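PDB 4NZK: AlgX/AlgJ SGNH hydrolase-like domain-containing protein from Eubacterium siraeum, which is of unknown function but belongs to the DHHW family of the SGNH hydrolase clan, so it may act as a hydrolase-like enzyme on an unidentified substrate. Local coordinates for residues Val143-Ile157 / Trp165-Phe177. Sequence-based numbering, arbitrary orientation.
Sequences VDGYAALEAHTNEYI and WEPLGAYYAAKAF
His152 and Tyr172 each set CG beside the backbone N, opposite the carbonyl carbon (chi1 -71° in Tyr172), which lays the two rings face to face, with centroids 3.5 Å apart and planes at 5°. Glu155 clamps the pair at one end. Tyr172 OH gives a short 2.5 Å hydrogen bond to the syn lone pair of Glu155 OE1, and His152 ND1 donates to Glu155 OE2 at 2.6 Å, close to the imidazole plane. A phenylalanine in place of Tyr172 could keep the stack but would probably leave Glu155 OE1 without its hydroxyl mate.

Ile157 CG2 meets the Tyr172 rim at CD2, 4.0 Å away. Ile157 O accepts from Glu166 N at 2.8 Å. Glu166 is the N-cap residue of helix 167-180, and Trp165 closes the DHHW sequence that names the family. Gly169 CA makes a CA-H...O contact with Ile157 O at 3.5 Å, letting the chains come close. Ala148 CB and Val143 CG1 pack on Ala176 CB, Val143 leading from edge strand 141-142 of the mixed sheet. Helices 145-150 and 167-177 cross obliquely, their axes at 132°. One carboxylate gripping both rings fixes their rotation, and its negative charge probably favours a protonated His152.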
loop_
_atom_site.group_PDB
_atom_site.type_symbol
_atom_site.label_atom_id
_atom_site.label_comp_id
_atom_site.label_asym_id
_atom_site.label_seq_id
_atom_site.Cartn_x
_atom_site.Cartn_y
_atom_site.Cartn_z
ATOM N N VAL A 143 6.272 7.177 9.755
ATOM C CA VAL A 143 5.625 6.066 10.428
ATOM C C VAL A 143 6.488 4.808 10.173
ATOM O O VAL A 143 6.824 4.517 9.038
ATOM C CB VAL A 143 4.208 5.824 9.874
ATOM C CG1 VAL A 143 3.523 4.662 10.574
ATOM C CG2 VAL A 143 3.371 7.066 9.926
ATOM N N ASP A 144 6.845 4.100 11.239
ATOM C CA ASP A 144 7.709 2.934 11.135
ATOM C C ASP A 144 6.924 1.660 10.834
ATOM O O ASP A 144 6.744 0.773 11.685
ATOM C CB ASP A 144 8.563 2.770 12.379
ATOM C CG ASP A 144 9.784 1.888 12.152
ATOM O OD1 ASP A 144 9.873 1.172 11.107
ATOM O OD2 ASP A 144 10.654 1.916 13.071
ATOM N N GLY A 145 6.457 1.588 9.601
ATOM C CA GLY A 145 5.771 0.405 9.090
ATOM C C GLY A 145 6.684 -0.791 9.047
ATOM O O GLY A 145 6.239 -1.917 9.296
ATOM N N TYR A 146 7.957 -0.563 8.727
ATOM C CA TYR A 146 8.931 -1.653 8.700
ATOM C C TYR A 146 8.975 -2.430 10.018
ATOM O O TYR A 146 8.913 -3.634 10.038
ATOM C CB TYR A 146 10.319 -1.120 8.369
ATOM C CG TYR A 146 11.323 -2.204 8.180
ATOM C CD1 TYR A 146 11.913 -2.888 9.245
ATOM C CD2 TYR A 146 11.664 -2.582 6.912
ATOM C CE1 TYR A 146 12.817 -3.913 9.007
ATOM C CE2 TYR A 146 12.548 -3.618 6.690
ATOM C CZ TYR A 146 13.115 -4.274 7.713
ATOM O OH TYR A 146 14.004 -5.293 7.403
ATOM N N ALA A 147 9.066 -1.702 11.120
ATOM C CA ALA A 147 9.133 -2.328 12.421
ATOM C C ALA A 147 7.824 -3.004 12.772
ATOM O O ALA A 147 7.821 -4.031 13.453
ATOM C CB ALA A 147 9.505 -1.321 13.501
ATOM N N ALA A 148 6.711 -2.414 12.347
ATOM C CA ALA A 148 5.410 -3.006 12.634
ATOM C C ALA A 148 5.291 -4.366 11.972
ATOM O O ALA A 148 4.856 -5.329 12.582
ATOM C CB ALA A 148 4.308 -2.082 12.165
ATOM N N LEU A 149 5.738 -4.477 10.737
ATOM C CA LEU A 149 5.646 -5.751 10.029
ATOM C C LEU A 149 6.642 -6.760 10.572
ATOM O O LEU A 149 6.331 -7.947 10.669
ATOM C CB LEU A 149 5.883 -5.531 8.556
ATOM C CG LEU A 149 4.764 -4.774 7.845
ATOM C CD1 LEU A 149 5.319 -4.092 6.583
ATOM C CD2 LEU A 149 3.583 -5.703 7.468
ATOM N N GLU A 150 7.836 -6.287 10.895
ATOM C CA GLU A 150 8.912 -7.164 11.377
ATOM C C GLU A 150 8.427 -7.944 12.610
ATOM O O GLU A 150 8.832 -9.074 12.829
ATOM C CB GLU A 150 10.136 -6.306 11.712
ATOM C CG GLU A 150 11.390 -7.039 12.143
ATOM C CD GLU A 150 12.559 -6.054 12.370
ATOM O OE1 GLU A 150 12.349 -4.898 12.847
ATOM O OE2 GLU A 150 13.684 -6.432 12.063
ATOM N N ALA A 151 7.555 -7.327 13.404
ATOM C CA ALA A 151 7.064 -7.974 14.625
ATOM C C ALA A 151 6.023 -9.089 14.394
ATOM O O ALA A 151 5.627 -9.757 15.341
ATOM C CB ALA A 151 6.494 -6.906 15.540
ATOM N N HIS A 152 5.618 -9.318 13.145
ATOM C CA HIS A 152 4.541 -10.237 12.836
ATOM C C HIS A 152 4.873 -11.187 11.712
ATOM O O HIS A 152 3.973 -11.735 11.039
ATOM C CB HIS A 152 3.272 -9.443 12.532
ATOM C CG HIS A 152 2.783 -8.689 13.709
ATOM N ND1 HIS A 152 2.135 -9.300 14.765
ATOM C CD2 HIS A 152 2.894 -7.382 14.039
ATOM C CE1 HIS A 152 1.838 -8.395 15.683
ATOM N NE2 HIS A 152 2.322 -7.227 15.282
ATOM N N THR A 153 6.163 -11.422 11.520
ATOM C CA THR A 153 6.601 -12.258 10.387
ATOM C C THR A 153 6.217 -13.747 10.509
ATOM O O THR A 153 6.233 -14.478 9.528
ATOM C CB THR A 153 8.100 -12.123 10.127
ATOM O OG1 THR A 153 8.831 -12.424 11.316
ATOM C CG2 THR A 153 8.413 -10.736 9.610
ATOM N N ASN A 154 5.896 -14.220 11.710
ATOM C CA ASN A 154 5.377 -15.564 11.841
ATOM C C ASN A 154 3.951 -15.740 11.355
ATOM O O ASN A 154 3.463 -16.881 11.218
ATOM C CB ASN A 154 5.500 -16.040 13.286
ATOM C CG ASN A 154 6.941 -16.267 13.704
ATOM O OD1 ASN A 154 7.814 -16.574 12.880
ATOM N ND2 ASN A 154 7.185 -16.184 14.976
ATOM N N GLU A 155 3.268 -14.620 11.109
ATOM C CA GLU A 155 1.926 -14.623 10.619
ATOM C C GLU A 155 1.897 -14.540 9.086
ATOM O O GLU A 155 2.928 -14.331 8.447
ATOM C CB GLU A 155 1.138 -13.474 11.247
ATOM C CG GLU A 155 1.062 -13.547 12.779
ATOM C CD GLU A 155 0.648 -12.238 13.381
ATOM O OE1 GLU A 155 -0.340 -11.650 12.885
ATOM O OE2 GLU A 155 1.349 -11.774 14.320
ATOM N N TYR A 156 0.720 -14.704 8.495
ATOM C CA TYR A 156 0.579 -14.733 7.027
ATOM C C TYR A 156 0.350 -13.281 6.556
ATOM O O TYR A 156 -0.720 -12.899 6.074
ATOM C CB TYR A 156 -0.582 -15.641 6.658
ATOM C CG TYR A 156 -0.687 -16.123 5.220
ATOM C CD1 TYR A 156 0.104 -15.608 4.191
ATOM C CD2 TYR A 156 -1.610 -17.095 4.898
ATOM C CE1 TYR A 156 -0.015 -16.081 2.887
ATOM C CE2 TYR A 156 -1.738 -17.571 3.607
ATOM C CZ TYR A 156 -0.944 -17.063 2.603
ATOM O OH TYR A 156 -1.120 -17.568 1.332
ATOM N N ILE A 157 1.416 -12.498 6.670
ATOM C CA ILE A 157 1.352 -11.069 6.404
ATOM C C ILE A 157 1.691 -10.713 4.964
ATOM O O ILE A 157 1.296 -9.650 4.459
ATOM C CB ILE A 157 2.234 -10.241 7.365
ATOM C CG1 ILE A 157 3.642 -10.809 7.462
ATOM C CG2 ILE A 157 1.535 -10.164 8.725
ATOM C CD1 ILE A 157 4.631 -9.797 8.016
ATOM N N TRP A 165 1.646 -7.409 -0.033
ATOM C CA TRP A 165 1.302 -8.001 1.257
ATOM C C TRP A 165 -0.118 -8.577 1.223
ATOM O O TRP A 165 -0.949 -8.251 0.352
ATOM C CB TRP A 165 1.383 -6.977 2.389
ATOM C CG TRP A 165 0.816 -5.603 2.115
ATOM C CD1 TRP A 165 -0.132 -5.224 1.174
ATOM C CD2 TRP A 165 1.153 -4.425 2.829
ATOM N NE1 TRP A 165 -0.370 -3.874 1.277
ATOM C CE2 TRP A 165 0.389 -3.371 2.296
ATOM C CE3 TRP A 165 2.025 -4.171 3.895
ATOM C CZ2 TRP A 165 0.491 -2.087 2.759
ATOM C CZ3 TRP A 165 2.117 -2.905 4.376
ATOM C CH2 TRP A 165 1.366 -1.867 3.808
ATOM N N GLU A 166 -0.386 -9.462 2.174
ATOM C CA GLU A 166 -1.758 -9.821 2.463
ATOM C C GLU A 166 -2.399 -8.667 3.214
ATOM O O GLU A 166 -1.691 -7.852 3.843
ATOM C CB GLU A 166 -1.799 -11.049 3.376
ATOM C CG GLU A 166 -1.433 -12.393 2.715
ATOM C CD GLU A 166 -2.622 -13.152 2.128
ATOM O OE1 GLU A 166 -3.790 -12.813 2.427
ATOM O OE2 GLU A 166 -2.368 -14.178 1.419
ATOM N N PRO A 167 -3.732 -8.602 3.205
ATOM C CA PRO A 167 -4.413 -7.602 4.003
ATOM C C PRO A 167 -3.982 -7.612 5.477
ATOM O O PRO A 167 -3.895 -6.537 6.074
ATOM C CB PRO A 167 -5.887 -7.943 3.797
ATOM C CG PRO A 167 -5.909 -8.499 2.371
ATOM C CD PRO A 167 -4.664 -9.338 2.310
ATOM N N LEU A 168 -3.599 -8.753 6.043
ATOM C CA LEU A 168 -3.138 -8.767 7.442
ATOM C C LEU A 168 -1.878 -7.908 7.604
ATOM O O LEU A 168 -1.718 -7.230 8.603
ATOM C CB LEU A 168 -2.905 -10.202 7.915
ATOM C CG LEU A 168 -2.382 -10.421 9.357
ATOM C CD1 LEU A 168 -3.352 -9.877 10.378
ATOM C CD2 LEU A 168 -2.066 -11.870 9.653
ATOM N N GLY A 169 -0.959 -7.999 6.643
ATOM C CA GLY A 169 0.233 -7.154 6.653
ATOM C C GLY A 169 -0.161 -5.690 6.597
ATOM O O GLY A 169 0.358 -4.856 7.360
ATOM N N ALA A 170 -1.079 -5.366 5.695
ATOM C CA ALA A 170 -1.535 -3.983 5.549
ATOM C C ALA A 170 -2.168 -3.490 6.826
ATOM O O ALA A 170 -2.040 -2.303 7.151
ATOM C CB ALA A 170 -2.496 -3.858 4.403
ATOM N N TYR A 171 -2.879 -4.372 7.544
ATOM C CA TYR A 171 -3.464 -3.997 8.825
ATOM C C TYR A 171 -2.418 -3.538 9.815
ATOM O O TYR A 171 -2.617 -2.526 10.514
ATOM C CB TYR A 171 -4.229 -5.187 9.434
ATOM C CG TYR A 171 -4.734 -4.957 10.823
ATOM C CD1 TYR A 171 -5.875 -4.176 11.056
ATOM C CD2 TYR A 171 -4.051 -5.449 11.918
ATOM C CE1 TYR A 171 -6.348 -3.940 12.357
ATOM C CE2 TYR A 171 -4.526 -5.228 13.235
ATOM C CZ TYR A 171 -5.661 -4.461 13.443
ATOM O OH TYR A 171 -6.167 -4.272 14.737
ATOM N N TYR A 172 -1.312 -4.277 9.931
ATOM C CA TYR A 172 -0.278 -3.848 10.883
ATOM C C TYR A 172 0.343 -2.501 10.528
ATOM O O TYR A 172 0.696 -1.726 11.417
ATOM C CB TYR A 172 0.779 -4.897 11.055
ATOM C CG TYR A 172 0.276 -6.111 11.807
ATOM C CD1 TYR A 172 -0.220 -6.000 13.102
ATOM C CD2 TYR A 172 0.276 -7.360 11.225
ATOM C CE1 TYR A 172 -0.712 -7.123 13.788
ATOM C CE2 TYR A 172 -0.202 -8.472 11.894
ATOM C CZ TYR A 172 -0.677 -8.359 13.185
ATOM O OH TYR A 172 -1.109 -9.483 13.882
ATOM N N ALA A 173 0.499 -2.220 9.238
ATOM C CA ALA A 173 1.001 -0.930 8.812
ATOM C C ALA A 173 -0.035 0.153 9.070
ATOM O O ALA A 173 0.302 1.220 9.632
ATOM C CB ALA A 173 1.422 -0.983 7.363
ATOM N N ALA A 174 -1.304 -0.130 8.754
ATOM C CA ALA A 174 -2.381 0.819 9.026
ATOM C C ALA A 174 -2.443 1.116 10.516
ATOM O O ALA A 174 -2.649 2.263 10.940
ATOM C CB ALA A 174 -3.719 0.305 8.516
ATOM N N LYS A 175 -2.287 0.070 11.320
ATOM C CA LYS A 175 -2.307 0.234 12.771
ATOM C C LYS A 175 -1.208 1.173 13.257
ATOM O O LYS A 175 -1.441 2.029 14.106
ATOM C CB LYS A 175 -2.162 -1.141 13.422
ATOM C CG LYS A 175 -2.097 -1.104 14.945
ATOM C CD LYS A 175 -2.164 -2.488 15.582
ATOM C CE LYS A 175 -2.067 -2.395 17.101
ATOM N NZ LYS A 175 -2.521 -3.662 17.683
ATOM N N ALA A 176 -0.024 1.041 12.677
ATOM C CA ALA A 176 1.086 1.903 13.080
ATOM C C ALA A 176 0.775 3.370 12.745
ATOM O O ALA A 176 1.074 4.278 13.521
ATOM C CB ALA A 176 2.361 1.489 12.383
ATOM N N PHE A 177 0.221 3.588 11.555
ATOM C CA PHE A 177 -0.163 4.945 11.145
ATOM C C PHE A 177 -1.245 5.524 12.028
ATOM O O PHE A 177 -1.119 6.652 12.508
ATOM C CB PHE A 177 -0.577 4.982 9.684
ATOM C CG PHE A 177 -1.349 6.215 9.319
ATOM C CD1 PHE A 177 -0.761 7.444 9.328
ATOM C CD2 PHE A 177 -2.683 6.117 8.969
ATOM C CE1 PHE A 177 -1.522 8.575 9.018
ATOM C CE2 PHE A 177 -3.428 7.216 8.695
ATOM C CZ PHE A 177 -2.844 8.465 8.703
HETATM O O HOH W 1 -3.385 -13.697 5.704
#